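Local coordinates for protein putative alpha-galactosidase (Bacteroides fragilis, PDB 4NZJ) that probably hydrolyses terminal, non-reducing alpha-D-galactose residues from alpha-D-galactosides, as a glycoside hydrolase family 27 enzyme with a TIM-barrel catalytic domain, at residues A392-R397 against D402-P407; D281-D286 against A416-A421; S398-I403 against S423-I428; V461-A464 against C468-Y471. All blocks are in the same frame, centred on the assembly; numbering follows the deposited sequence.

Contact 1. Residues A392-R397 against D402-P407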
loop_
_atom_site.group_PDB
_atom_site.type_symbol
_atom_site.label_atom_id
_atom_site.label_comp_id
_atom_site.label_asym_id
_atom_site.label_seq_id
_atom_site.Cartn_x
_atom_site.Cartn_y
_atom_site.Cartn_z
ATOM N N ALA A 392 -14.002 1.557 1.670
ATOM C CA ALA A 392 -15.285 0.880 1.877
ATOM C C ALA A 392 -15.915 1.270 3.207
ATOM O O ALA A 392 -15.220 1.406 4.214
ATOM C CB ALA A 392 -15.107 -0.623 1.835
ATOM N N GLU A 393 -17.230 1.438 3.194
ATOM C CA GLU A 393 -18.002 1.619 4.411
ATOM C C GLU A 393 -18.444 0.256 4.900
ATOM O O GLU A 393 -18.782 -0.616 4.093
ATOM C CB GLU A 393 -19.236 2.470 4.138
ATOM C CG GLU A 393 -18.942 3.939 3.885
ATOM C CD GLU A 393 -20.184 4.705 3.477
ATOM O OE1 GLU A 393 -20.616 4.561 2.315
ATOM O OE2 GLU A 393 -20.733 5.452 4.314
ATOM N N ARG A 394 -18.454 0.071 6.216
ATOM C CA ARG A 394 -19.045 -1.124 6.794
ATOM C C ARG A 394 -20.520 -0.815 7.006
ATOM O O ARG A 394 -20.925 -0.287 8.048
ATOM C CB ARG A 394 -18.349 -1.532 8.091
ATOM C CG ARG A 394 -18.898 -2.830 8.668
ATOM C CD ARG A 394 -18.158 -3.256 9.917
ATOM N NE ARG A 394 -18.299 -2.275 10.987
ATOM C CZ ARG A 394 -17.618 -2.296 12.134
ATOM N NH1 ARG A 394 -16.727 -3.245 12.372
ATOM N NH2 ARG A 394 -17.826 -1.359 13.044
ATOM N N SER A 395 -21.314 -1.129 5.986
ATOM C CA SER A 395 -22.731 -0.785 5.960
ATOM C C SER A 395 -23.540 -1.553 6.993
ATOM O O SER A 395 -24.542 -1.042 7.511
ATOM C CB SER A 395 -23.306 -1.040 4.567
ATOM O OG SER A 395 -22.615 -0.272 3.599
ATOM N N ILE A 396 -23.140 -2.794 7.252
ATOM C CA ILE A 396 -23.771 -3.619 8.268
ATOM C C ILE A 396 -22.705 -4.329 9.100
ATOM O O ILE A 396 -21.804 -4.960 8.552
ATOM C CB ILE A 396 -24.712 -4.680 7.649
ATOM C CG1 ILE A 396 -25.748 -4.008 6.742
ATOM C CG2 ILE A 396 -25.403 -5.486 8.741
ATOM C CD1 ILE A 396 -26.704 -4.971 6.067
ATOM N N ARG A 397 -22.822 -4.215 10.422
ATOM C CA ARG A 397 -22.048 -5.036 11.349
ATOM C C ARG A 397 -23.044 -5.853 12.150
ATOM O O ARG A 397 -23.592 -5.384 13.151
ATOM C CB ARG A 397 -21.177 -4.189 12.294
ATOM C CG ARG A 397 -20.188 -5.045 13.078
ATOM C CD ARG A 397 -19.688 -4.409 14.368
ATOM N NE ARG A 397 -18.666 -5.274 14.952
ATOM C CZ ARG A 397 -18.909 -6.378 15.656
ATOM N NH1 ARG A 397 -20.151 -6.768 15.927
ATOM N NH2 ARG A 397 -17.887 -7.099 16.113
ATOM N N ASP A 402 -19.987 -8.960 8.708
ATOM C CA ASP A 402 -20.002 -7.604 8.196
ATOM C C ASP A 402 -20.375 -7.623 6.719
ATOM O O ASP A 402 -20.047 -8.576 5.998
ATOM C CB ASP A 402 -18.617 -6.965 8.200
ATOM C CG ASP A 402 -18.029 -6.764 9.573
ATOM O OD1 ASP A 402 -18.759 -6.842 10.578
ATOM O OD2 ASP A 402 -16.806 -6.492 9.600
ATOM N N ILE A 403 -21.010 -6.544 6.275
ATOM C CA ILE A 403 -21.132 -6.225 4.856
ATOM C C ILE A 403 -20.416 -4.900 4.627
ATOM O O ILE A 403 -20.819 -3.882 5.191
ATOM C CB ILE A 403 -22.603 -6.060 4.421
ATOM C CG1 ILE A 403 -23.390 -7.346 4.673
ATOM C CG2 ILE A 403 -22.686 -5.677 2.948
ATOM C CD1 ILE A 403 -22.839 -8.551 3.947
ATOM N N TRP A 404 -19.353 -4.924 3.826
ATOM C CA TRP A 404 -18.600 -3.724 3.474
ATOM C C TRP A 404 -18.887 -3.386 2.021
ATOM O O TRP A 404 -18.995 -4.283 1.189
ATOM C CB TRP A 404 -17.104 -3.956 3.638
ATOM C CG TRP A 404 -16.630 -4.182 5.032
ATOM C CD1 TRP A 404 -16.765 -5.318 5.774
ATOM C CD2 TRP A 404 -15.882 -3.264 5.836
ATOM N NE1 TRP A 404 -16.169 -5.156 7.004
ATOM C CE2 TRP A 404 -15.613 -3.907 7.064
ATOM C CE3 TRP A 404 -15.422 -1.959 5.640
ATOM C CZ2 TRP A 404 -14.906 -3.283 8.098
ATOM C CZ3 TRP A 404 -14.713 -1.339 6.670
ATOM C CH2 TRP A 404 -14.465 -2.005 7.881
ATOM N N VAL A 405 -18.985 -2.097 1.711
ATOM C CA VAL A 405 -19.383 -1.650 0.378
ATOM C C VAL A 405 -18.455 -0.544 -0.104
ATOM O O VAL A 405 -18.266 0.459 0.589
ATOM C CB VAL A 405 -20.829 -1.130 0.380
ATOM C CG1 VAL A 405 -21.257 -0.723 -1.022
ATOM C CG2 VAL A 405 -21.763 -2.190 0.941
ATOM N N LYS A 406 -17.893 -0.733 -1.296
ATOM C CA LYS A 406 -16.940 0.207 -1.887
ATOM C C LYS A 406 -17.411 0.612 -3.288
ATOM O O LYS A 406 -17.338 -0.191 -4.218
ATOM C CB LYS A 406 -15.557 -0.450 -1.973
ATOM C CG LYS A 406 -14.385 0.474 -2.316
ATOM C CD LYS A 406 -13.174 -0.364 -2.703
ATOM C CE LYS A 406 -11.837 0.350 -2.556
ATOM N NZ LYS A 406 -11.739 1.621 -3.318
ATOM N N PRO A 407 -17.882 1.857 -3.451
ATOM C CA PRO A 407 -18.184 2.343 -4.799
ATOM C C PRO A 407 -16.921 2.399 -5.652
ATOM O O PRO A 407 -15.855 2.714 -5.132
ATOM C CB PRO A 407 -18.744 3.754 -4.553
ATOM C CG PRO A 407 -19.142 3.771 -3.115
ATOM C CD PRO A 407 -18.165 2.875 -2.426
HETATM O O HOH W 1 -20.072 2.639 0.465
HETATM O O HOH W 2 -15.360 -5.140 11.383
#
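Arg394 and Trp404 face each other in a beta hairpin whose strands, 393-397 and 401-407, are antiparallel and interrupted by a classic beta bulge. At the bulge two residues, Ser395 and Ile396, stand opposite the single residue Ile403: Ile396 N makes a nearly straight bond to Ile403 O, while the bond from Ser395 N to the same oxygen is weak. The tight side is the one that carries Trp404. Arg394 CB sits 3.6 Å from the centroid of the Trp404 six-membered ring, almost on its normal, a CH-pi contact. With CG anti to the backbone N (chi1 -176°), the chain then runs along the indole until CD rests 3.5 Å from Asp402 OD2, but the guanidinium is salt-bridged to Glu301 and the Asp402 carboxylate to Arg420. Ala392 O reaches the ring at its edge, and Met353 and Leu350 of helix 341-353 also pack on Trp404. On the other face Ile403 and Val405 are buried, but along the outer edge, at exposed Glu393 and Ser395, the contact is looser and wetter. Ser395 OG merely touches Val405 CG2, and a water links Glu393 OE1 to Val405 O. Back on the indole side, Trp404 NE1 donates to Asp402 OD2 at 3.0 Å, meeting the anti side of the carboxylate 27° out of its plane.

Contact 2. Residues D281-D286 against A416-A421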
loop_
_atom_site.group_PDB
_atom_site.type_symbol
_atom_site.label_atom_id
_atom_site.label_comp_id
_atom_site.label_asym_id
_atom_site.label_seq_id
_atom_site.Cartn_x
_atom_site.Cartn_y
_atom_site.Cartn_z
ATOM N N ASP A 281 0.362 -10.133 14.701
ATOM C CA ASP A 281 0.013 -11.306 13.907
ATOM C C ASP A 281 -0.965 -12.147 14.727
ATOM O O ASP A 281 -0.629 -13.206 15.260
ATOM C CB ASP A 281 1.303 -12.065 13.563
ATOM C CG ASP A 281 1.066 -13.305 12.721
ATOM O OD1 ASP A 281 0.026 -13.397 12.040
ATOM O OD2 ASP A 281 1.952 -14.194 12.753
ATOM N N ILE A 282 -2.194 -11.645 14.834
ATOM C CA ILE A 282 -3.196 -12.213 15.718
ATOM C C ILE A 282 -4.584 -11.704 15.301
ATOM O O ILE A 282 -4.723 -10.572 14.835
ATOM C CB ILE A 282 -2.875 -11.885 17.198
ATOM C CG1 ILE A 282 -3.802 -12.646 18.142
ATOM C CG2 ILE A 282 -2.925 -10.383 17.451
ATOM C CD1 ILE A 282 -3.315 -12.695 19.579
ATOM N N TRP A 283 -5.587 -12.560 15.440
ATOM C CA TRP A 283 -6.926 -12.269 14.942
ATOM C C TRP A 283 -7.624 -11.246 15.837
ATOM O O TRP A 283 -8.174 -10.258 15.350
ATOM C CB TRP A 283 -7.718 -13.562 14.871
ATOM C CG TRP A 283 -9.040 -13.510 14.176
ATOM C CD1 TRP A 283 -10.240 -13.847 14.709
ATOM C CD2 TRP A 283 -9.290 -13.162 12.808
ATOM N NE1 TRP A 283 -11.232 -13.718 13.769
ATOM C CE2 TRP A 283 -10.675 -13.303 12.591
ATOM C CE3 TRP A 283 -8.481 -12.744 11.750
ATOM C CZ2 TRP A 283 -11.270 -13.035 11.358
ATOM C CZ3 TRP A 283 -9.072 -12.481 10.520
ATOM C CH2 TRP A 283 -10.451 -12.622 10.338
ATOM N N TYR A 284 -7.585 -11.491 17.140
ATOM C CA TYR A 284 -8.228 -10.612 18.118
ATOM C C TYR A 284 -7.294 -10.334 19.282
ATOM O O TYR A 284 -6.803 -11.264 19.915
ATOM C CB TYR A 284 -9.518 -11.227 18.654
ATOM C CG TYR A 284 -10.187 -10.344 19.693
ATOM C CD1 TYR A 284 -9.827 -10.423 21.035
ATOM C CD2 TYR A 284 -11.143 -9.404 19.321
ATOM C CE1 TYR A 284 -10.417 -9.606 21.986
ATOM C CE2 TYR A 284 -11.737 -8.579 20.262
ATOM C CZ TYR A 284 -11.366 -8.678 21.592
ATOM O OH TYR A 284 -11.955 -7.868 22.544
ATOM N N ARG A 285 -7.047 -9.051 19.539
ATOM C CA ARG A 285 -6.392 -8.606 20.765
ATOM C C ARG A 285 -6.685 -7.123 20.930
ATOM O O ARG A 285 -6.372 -6.337 20.043
ATOM C CB ARG A 285 -4.881 -8.823 20.696
ATOM C CG ARG A 285 -4.178 -8.584 22.028
ATOM C CD ARG A 285 -2.711 -8.960 21.958
ATOM N NE ARG A 285 -2.069 -8.898 23.271
ATOM C CZ ARG A 285 -1.641 -7.785 23.860
ATOM N NH1 ARG A 285 -1.777 -6.600 23.276
ATOM N NH2 ARG A 285 -1.074 -7.857 25.061
ATOM N N ASP A 286 -7.286 -6.744 22.056
ATOM C CA ASP A 286 -7.582 -5.334 22.277
ATOM C C ASP A 286 -6.377 -4.651 22.899
ATOM O O ASP A 286 -6.216 -4.649 24.120
ATOM C CB ASP A 286 -8.821 -5.152 23.158
ATOM C CG ASP A 286 -9.227 -3.695 23.297
ATOM O OD1 ASP A 286 -8.579 -2.826 22.676
ATOM O OD2 ASP A 286 -10.204 -3.434 24.034
ATOM N N ALA A 416 -18.216 -6.817 0.062
ATOM C CA ALA A 416 -17.518 -7.883 0.774
ATOM C C ALA A 416 -18.387 -8.382 1.913
ATOM O O ALA A 416 -18.822 -7.591 2.752
ATOM C CB ALA A 416 -16.190 -7.384 1.315
ATOM N N CYS A 417 -18.635 -9.688 1.930
ATOM C CA CYS A 417 -19.361 -10.344 3.011
ATOM C C CYS A 417 -18.342 -11.061 3.870
ATOM O O CYS A 417 -17.698 -11.999 3.411
ATOM C CB CYS A 417 -20.368 -11.344 2.453
ATOM S SG CYS A 417 -21.549 -10.626 1.297
ATOM N N PHE A 418 -18.181 -10.603 5.107
ATOM C CA PHE A 418 -17.099 -11.068 5.959
ATOM C C PHE A 418 -17.638 -11.733 7.207
ATOM O O PHE A 418 -18.282 -11.096 8.033
ATOM C CB PHE A 418 -16.194 -9.895 6.320
ATOM C CG PHE A 418 -15.196 -10.194 7.404
ATOM C CD1 PHE A 418 -14.419 -11.347 7.367
ATOM C CD2 PHE A 418 -15.015 -9.297 8.458
ATOM C CE1 PHE A 418 -13.489 -11.606 8.363
ATOM C CE2 PHE A 418 -14.089 -9.553 9.457
ATOM C CZ PHE A 418 -13.326 -10.707 9.410
ATOM N N ASN A 419 -17.386 -13.030 7.309
ATOM C CA ASN A 419 -17.760 -13.817 8.464
ATOM C C ASN A 419 -16.697 -13.704 9.553
ATOM O O ASN A 419 -15.613 -14.255 9.419
ATOM C CB ASN A 419 -17.936 -15.281 8.051
ATOM C CG ASN A 419 -18.385 -16.160 9.195
ATOM O OD1 ASN A 419 -18.879 -15.673 10.208
ATOM N ND2 ASN A 419 -18.232 -17.471 9.030
ATOM N N ARG A 420 -17.014 -12.983 10.626
ATOM C CA ARG A 420 -16.131 -12.887 11.794
ATOM C C ARG A 420 -16.070 -14.180 12.589
ATOM O O ARG A 420 -15.065 -14.459 13.243
ATOM C CB ARG A 420 -16.624 -11.802 12.752
ATOM C CG ARG A 420 -15.798 -10.544 12.752
ATOM C CD ARG A 420 -16.464 -9.506 13.642
ATOM N NE ARG A 420 -17.582 -8.893 12.934
ATOM C CZ ARG A 420 -18.876 -9.066 13.205
ATOM N NH1 ARG A 420 -19.291 -9.830 14.207
ATOM N NH2 ARG A 420 -19.779 -8.450 12.451
ATOM N N ALA A 421 -17.153 -14.946 12.538
ATOM C CA ALA A 421 -17.379 -16.057 13.452
ATOM C C ALA A 421 -16.533 -17.293 13.151
ATOM O O ALA A 421 -16.026 -17.481 12.043
ATOM C CB ALA A 421 -18.850 -16.433 13.453
HETATM O O HOH W 3 -13.609 -14.347 15.423
#
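Two aromatic side chains meet here rim to rim, and neither ring stacks on the other: the Trp283 six-membered ring and the Phe418 ring have centroids 5.9 Å apart and planes turned by 77°. Trp283 CH2 comes to 3.6 Å from Phe418 CZ, close to the plane of the phenyl ring and at its edge, and the neighbouring Trp283 CZ2 touches the same CZ atom. The two side chains point at one another, and in each the first torsion sets CG anti to the backbone N (chi1 -170° in Trp283, 169° in Phe418), which carries the rings into the space between the two backbones. The contact joins a loop of the TIM-barrel domain to strand 413-419 of the C-terminal beta-sandwich domain. Leu297 of helix 296-303 touches both rings, and Tyr466 packs edge-to-face with Trp283. On the pyrrole side, NE1 is 3.9 Å from Arg420 O, and a water near the indole plane spans them, accepting from Trp283 NE1 at 3.0 Å and donating to Arg420 O at 2.6 Å. Between these two segments the direct contact is therefore apolar aromatic packing, and the polar link passes through a water.

Contact 3. Residues S398-I403 against S423-I428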
loop_
_atom_site.group_PDB
_atom_site.type_symbol
_atom_site.label_atom_id
_atom_site.label_comp_id
_atom_site.label_asym_id
_atom_site.label_seq_id
_atom_site.Cartn_x
_atom_site.Cartn_y
_atom_site.Cartn_z
ATOM N N SER A 398 -23.303 -7.074 11.694
ATOM C CA SER A 398 -24.269 -7.935 12.350
ATOM C C SER A 398 -23.570 -8.766 13.425
ATOM O O SER A 398 -22.366 -8.626 13.654
ATOM C CB SER A 398 -24.995 -8.832 11.330
ATOM O OG SER A 398 -24.198 -9.922 10.921
ATOM N N ASP A 399 -24.327 -9.627 14.091
ATOM C CA ASP A 399 -23.776 -10.429 15.180
ATOM C C ASP A 399 -22.577 -11.265 14.724
ATOM O O ASP A 399 -21.575 -11.338 15.428
ATOM C CB ASP A 399 -24.853 -11.334 15.791
ATOM C CG ASP A 399 -25.916 -10.556 16.577
ATOM O OD1 ASP A 399 -25.728 -9.353 16.851
ATOM O OD2 ASP A 399 -26.947 -11.163 16.932
ATOM N N HIS A 400 -22.661 -11.855 13.533
ATOM C CA HIS A 400 -21.619 -12.769 13.057
ATOM C C HIS A 400 -20.846 -12.295 11.832
ATOM O O HIS A 400 -19.744 -12.787 11.578
ATOM C CB HIS A 400 -22.235 -14.137 12.757
ATOM C CG HIS A 400 -23.005 -14.711 13.903
ATOM N ND1 HIS A 400 -22.404 -15.098 15.081
ATOM C CD2 HIS A 400 -24.327 -14.963 14.053
ATOM C CE1 HIS A 400 -23.323 -15.564 15.910
ATOM N NE2 HIS A 400 -24.498 -15.493 15.310
ATOM N N TYR A 401 -21.406 -11.352 11.073
ATOM C CA TYR A 401 -20.789 -10.938 9.820
ATOM C C TYR A 401 -20.919 -9.446 9.522
ATOM O O TYR A 401 -21.837 -8.772 10.012
ATOM C CB TYR A 401 -21.344 -11.770 8.650
ATOM C CG TYR A 401 -22.808 -11.550 8.330
ATOM C CD1 TYR A 401 -23.216 -10.487 7.526
ATOM C CD2 TYR A 401 -23.782 -12.426 8.794
ATOM C CE1 TYR A 401 -24.548 -10.289 7.219
ATOM C CE2 TYR A 401 -25.120 -12.234 8.489
ATOM C CZ TYR A 401 -25.496 -11.166 7.705
ATOM O OH TYR A 401 -26.820 -10.971 7.393
ATOM N N ASP A 402 -19.987 -8.960 8.708
ATOM C CA ASP A 402 -20.002 -7.604 8.196
ATOM C C ASP A 402 -20.375 -7.623 6.719
ATOM O O ASP A 402 -20.047 -8.576 5.998
ATOM C CB ASP A 402 -18.617 -6.965 8.200
ATOM C CG ASP A 402 -18.029 -6.764 9.573
ATOM O OD1 ASP A 402 -18.759 -6.842 10.578
ATOM O OD2 ASP A 402 -16.806 -6.492 9.600
ATOM N N ILE A 403 -21.010 -6.544 6.275
ATOM C CA ILE A 403 -21.132 -6.225 4.856
ATOM C C ILE A 403 -20.416 -4.900 4.627
ATOM O O ILE A 403 -20.819 -3.882 5.191
ATOM C CB ILE A 403 -22.603 -6.060 4.421
ATOM C CG1 ILE A 403 -23.390 -7.346 4.673
ATOM C CG2 ILE A 403 -22.686 -5.677 2.948
ATOM C CD1 ILE A 403 -22.839 -8.551 3.947
ATOM N N SER A 423 -17.738 -20.263 13.150
ATOM C CA SER A 423 -18.587 -21.263 12.508
ATOM C C SER A 423 -19.040 -20.754 11.145
ATOM O O SER A 423 -19.043 -19.546 10.906
ATOM C CB SER A 423 -19.806 -21.563 13.374
ATOM O OG SER A 423 -20.622 -20.415 13.518
ATOM N N PRO A 424 -19.446 -21.674 10.247
ATOM C CA PRO A 424 -19.934 -21.209 8.954
ATOM C C PRO A 424 -21.190 -20.360 9.087
ATOM O O PRO A 424 -21.998 -20.572 9.992
ATOM C CB PRO A 424 -20.245 -22.503 8.183
ATOM C CG PRO A 424 -19.688 -23.624 8.989
ATOM C CD PRO A 424 -19.546 -23.134 10.396
ATOM N N GLN A 425 -21.330 -19.394 8.193
ATOM C CA GLN A 425 -22.483 -18.512 8.188
ATOM C C GLN A 425 -22.948 -18.320 6.756
ATOM O O GLN A 425 -22.139 -18.336 5.822
ATOM C CB GLN A 425 -22.112 -17.156 8.791
ATOM C CG GLN A 425 -21.643 -17.208 10.244
ATOM C CD GLN A 425 -22.743 -17.587 11.219
ATOM O OE1 GLN A 425 -23.898 -17.204 11.048
ATOM N NE2 GLN A 425 -22.385 -18.339 12.256
ATOM N N THR A 426 -24.254 -18.143 6.593
ATOM C CA THR A 426 -24.847 -17.866 5.296
ATOM C C THR A 426 -25.364 -16.434 5.303
ATOM O O THR A 426 -26.053 -16.022 6.236
ATOM C CB THR A 426 -25.995 -18.842 4.984
ATOM O OG1 THR A 426 -25.489 -20.183 4.964
ATOM C CG2 THR A 426 -26.637 -18.522 3.629
ATOM N N VAL A 427 -25.008 -15.679 4.272
ATOM C CA VAL A 427 -25.521 -14.330 4.076
ATOM C C VAL A 427 -26.375 -14.322 2.814
ATOM O O VAL A 427 -25.929 -14.770 1.758
ATOM C CB VAL A 427 -24.374 -13.313 3.931
ATOM C CG1 VAL A 427 -24.918 -11.907 3.706
ATOM C CG2 VAL A 427 -23.471 -13.355 5.160
ATOM N N ILE A 428 -27.603 -13.828 2.926
ATOM C CA ILE A 428 -28.486 -13.696 1.768
ATOM C C ILE A 428 -28.509 -12.233 1.345
ATOM O O ILE A 428 -29.113 -11.395 2.011
ATOM C CB ILE A 428 -29.919 -14.181 2.067
ATOM C CG1 ILE A 428 -29.899 -15.626 2.579
ATOM C CG2 ILE A 428 -30.781 -14.078 0.812
ATOM C CD1 ILE A 428 -31.228 -16.117 3.105
HETATM O O HOH W 4 -28.255 -12.297 5.433
#
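Tyr401 and Val427 lie on backbones that exchange no direct hydrogen bond and come no closer than 7.6 Å between CA atoms, at His400 and Gln425, so that side chains and a water fill the interval. Val427 CG2 projects onto the Tyr401 ring from the far strand, 3.5 Å from the centroid and 5° off the normal, a CH-pi contact centred on the face. On the opposite face lies Ser398 OG, so the phenol is clasped between a methyl and a hydroxyl. Tyr401 adopts chi1 67°, with CG between its backbone N and carbonyl carbon, and this folds the ring back over Ser398. The same serine oxygen donates to Tyr401 O at 2.8 Å, and Ser398 N bonds to that carbonyl too, closing the turn between strands 393-397 and 401-407. Strands 401-407 and 425-430 belong to opposite layers of the C-terminal beta sandwich: the first to the six-stranded sheet, the second paired with 458-463. Deeper between the layers, Ile403 CD1, in the conformer given, meets Val427 CG1 tip to tip at 4.0 Å. Toward the turn the packing becomes polar and more exposed. The Gln425 amide lies over one face of the His400 imidazole, the planes 22° apart, with NE2 offset toward the rim; the glutamine, bent at its second torsion, brings the amide there, and Gln425 NE2 also makes a weak bond to Ser423 OG. At the other end a water joins Tyr401 OH, 2.8 Å away, to Ile428 N, whose hydrogen it accepts.

Contact 4. Residues V461-A464 against C468-Y471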
loop_
_atom_site.group_PDB
_atom_site.type_symbol
_atom_site.label_atom_id
_atom_site.label_comp_id
_atom_site.label_asym_id
_atom_site.label_seq_id
_atom_site.Cartn_x
_atom_site.Cartn_y
_atom_site.Cartn_z
ATOM N N VAL A 461 -24.768 -16.326 -0.171
ATOM C CA VAL A 461 -23.334 -16.314 0.065
ATOM C C VAL A 461 -23.012 -17.237 1.235
ATOM O O VAL A 461 -23.427 -16.976 2.365
ATOM C CB VAL A 461 -22.841 -14.888 0.373
ATOM C CG1 VAL A 461 -21.349 -14.875 0.663
ATOM C CG2 VAL A 461 -23.186 -13.954 -0.781
ATOM N N LYS A 462 -22.303 -18.328 0.944
ATOM C CA LYS A 462 -21.923 -19.317 1.949
ATOM C C LYS A 462 -20.494 -19.051 2.395
ATOM O O LYS A 462 -19.577 -19.053 1.573
ATOM C CB LYS A 462 -22.026 -20.732 1.373
ATOM C CG LYS A 462 -23.438 -21.168 1.030
ATOM C CD LYS A 462 -24.285 -21.295 2.283
ATOM C CE LYS A 462 -25.564 -22.068 2.025
ATOM N NZ LYS A 462 -26.368 -22.232 3.269
ATOM N N LEU A 463 -20.305 -18.806 3.689
ATOM C CA LEU A 463 -18.999 -18.449 4.223
ATOM C C LEU A 463 -18.490 -19.489 5.214
ATOM O O LEU A 463 -19.206 -19.889 6.129
ATOM C CB LEU A 463 -19.079 -17.079 4.907
ATOM C CG LEU A 463 -19.495 -15.904 4.016
ATOM C CD1 LEU A 463 -19.791 -14.653 4.834
ATOM C CD2 LEU A 463 -18.423 -15.612 2.977
ATOM N N ALA A 464 -17.251 -19.923 5.013
ATOM C CA ALA A 464 -16.547 -20.738 5.997
ATOM C C ALA A 464 -16.184 -19.844 7.186
ATOM O O ALA A 464 -16.294 -18.616 7.091
ATOM C CB ALA A 464 -15.290 -21.333 5.386
ATOM N N CYS A 468 -14.081 -14.209 3.924
ATOM C CA CYS A 468 -14.591 -13.024 3.270
ATOM C C CYS A 468 -14.736 -13.331 1.787
ATOM O O CYS A 468 -13.752 -13.697 1.134
ATOM C CB CYS A 468 -13.623 -11.871 3.473
ATOM S SG CYS A 468 -14.188 -10.306 2.786
ATOM N N LYS A 469 -15.959 -13.245 1.271
ATOM C CA LYS A 469 -16.194 -13.359 -0.165
ATOM C C LYS A 469 -16.568 -11.999 -0.719
ATOM O O LYS A 469 -17.319 -11.243 -0.090
ATOM C CB LYS A 469 -17.279 -14.383 -0.484
ATOM C CG LYS A 469 -16.806 -15.818 -0.340
ATOM C CD LYS A 469 -17.893 -16.810 -0.709
ATOM C CE LYS A 469 -17.379 -18.235 -0.626
ATOM N NZ LYS A 469 -18.408 -19.228 -1.016
ATOM N N VAL A 470 -16.038 -11.693 -1.896
ATOM C CA VAL A 470 -16.208 -10.382 -2.506
ATOM C C VAL A 470 -16.882 -10.509 -3.868
ATOM O O VAL A 470 -16.636 -11.457 -4.631
ATOM C CB VAL A 470 -14.851 -9.657 -2.645
ATOM C CG1 VAL A 470 -15.023 -8.277 -3.270
ATOM C CG2 VAL A 470 -14.162 -9.558 -1.294
ATOM N N TYR A 471 -17.746 -9.540 -4.151
ATOM C CA TYR A 471 -18.534 -9.485 -5.367
ATOM C C TYR A 471 -18.515 -8.068 -5.911
ATOM O O TYR A 471 -18.343 -7.119 -5.152
ATOM C CB TYR A 471 -19.976 -9.892 -5.065
ATOM C CG TYR A 471 -20.093 -11.261 -4.444
ATOM C CD1 TYR A 471 -19.946 -11.436 -3.072
ATOM C CD2 TYR A 471 -20.320 -12.386 -5.229
ATOM C CE1 TYR A 471 -20.035 -12.692 -2.500
ATOM C CE2 TYR A 471 -20.411 -13.649 -4.663
ATOM C CZ TYR A 471 -20.266 -13.790 -3.295
ATOM O OH TYR A 471 -20.353 -15.033 -2.713
HETATM O O HOH W 5 -21.328 -18.850 -1.691
#
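Lys469 and Leu463 lie alongside each other with their chains running oppositely, the lysine reaching out past the leucine toward the strand of the opposite layer. Leu463 CD2 lies 3.7 Å from Lys469 CG and also touches CB and CD, so the aliphatic part of the lysine serves as an apolar surface. Its chain is fully extended beyond CG (chi2 -178°, chi3 177°), which delivers the ammonium to the backbone of strand 458-463. There Lys469 NZ donates to Lys462 O at 2.8 Å, lying in the carbonyl plane. A water accepts from both Lys469 NZ and Lys462 N, giving a second, indirect link to the same residue. The ammonium thus bonds to a main-chain carbonyl and to solvent. Farther along the interface, Val461 and Tyr471 point at one another across the layers. The valine spreads its two methyls about the phenol end: CG1 is 3.5 Å from Tyr471 OH, and CG2 reaches Tyr471 CE1 at 3.8 Å, obliquely to the ring. No backbone bond joins the strands, whose axes pass 7.8 Å apart at 154°; each pairs elsewhere, Val461 with Val427 and Lys469 with Cys417. Side chains interleaved between two antiparallel sheets, with a three-residue connection carrying the chain from one layer to the other, are the mark of a beta sandwich, here the C-terminal domain of this putative alpha-galactosidase.

Contacts 1, 3 and 4 all lie in the C-terminal beta sandwich, whereas contact 2 ties that domain to the barrel. Contact 1 is the one held by paired backbones, within a single sheet. Contacts 3 and 4 instead bridge the layers through side chains: contact 4 is mostly buried, contact 3 more open. Their far strands, 425-430 and 458-463, are partners, probably hydrogen-bonded from Val461 N to Val427 O. Contacts 1 and 3 share strand 401-407. Strand 413-419, used by contact 2, runs between 401-407 and 468-473, and the Asp402-Arg420 salt bridge fastens the hairpin to it. Aromatic packing marks contact 2, CH-pi packing contacts 1 and 3, and a lysine-to-carbonyl bond among apolar side chains contact 4.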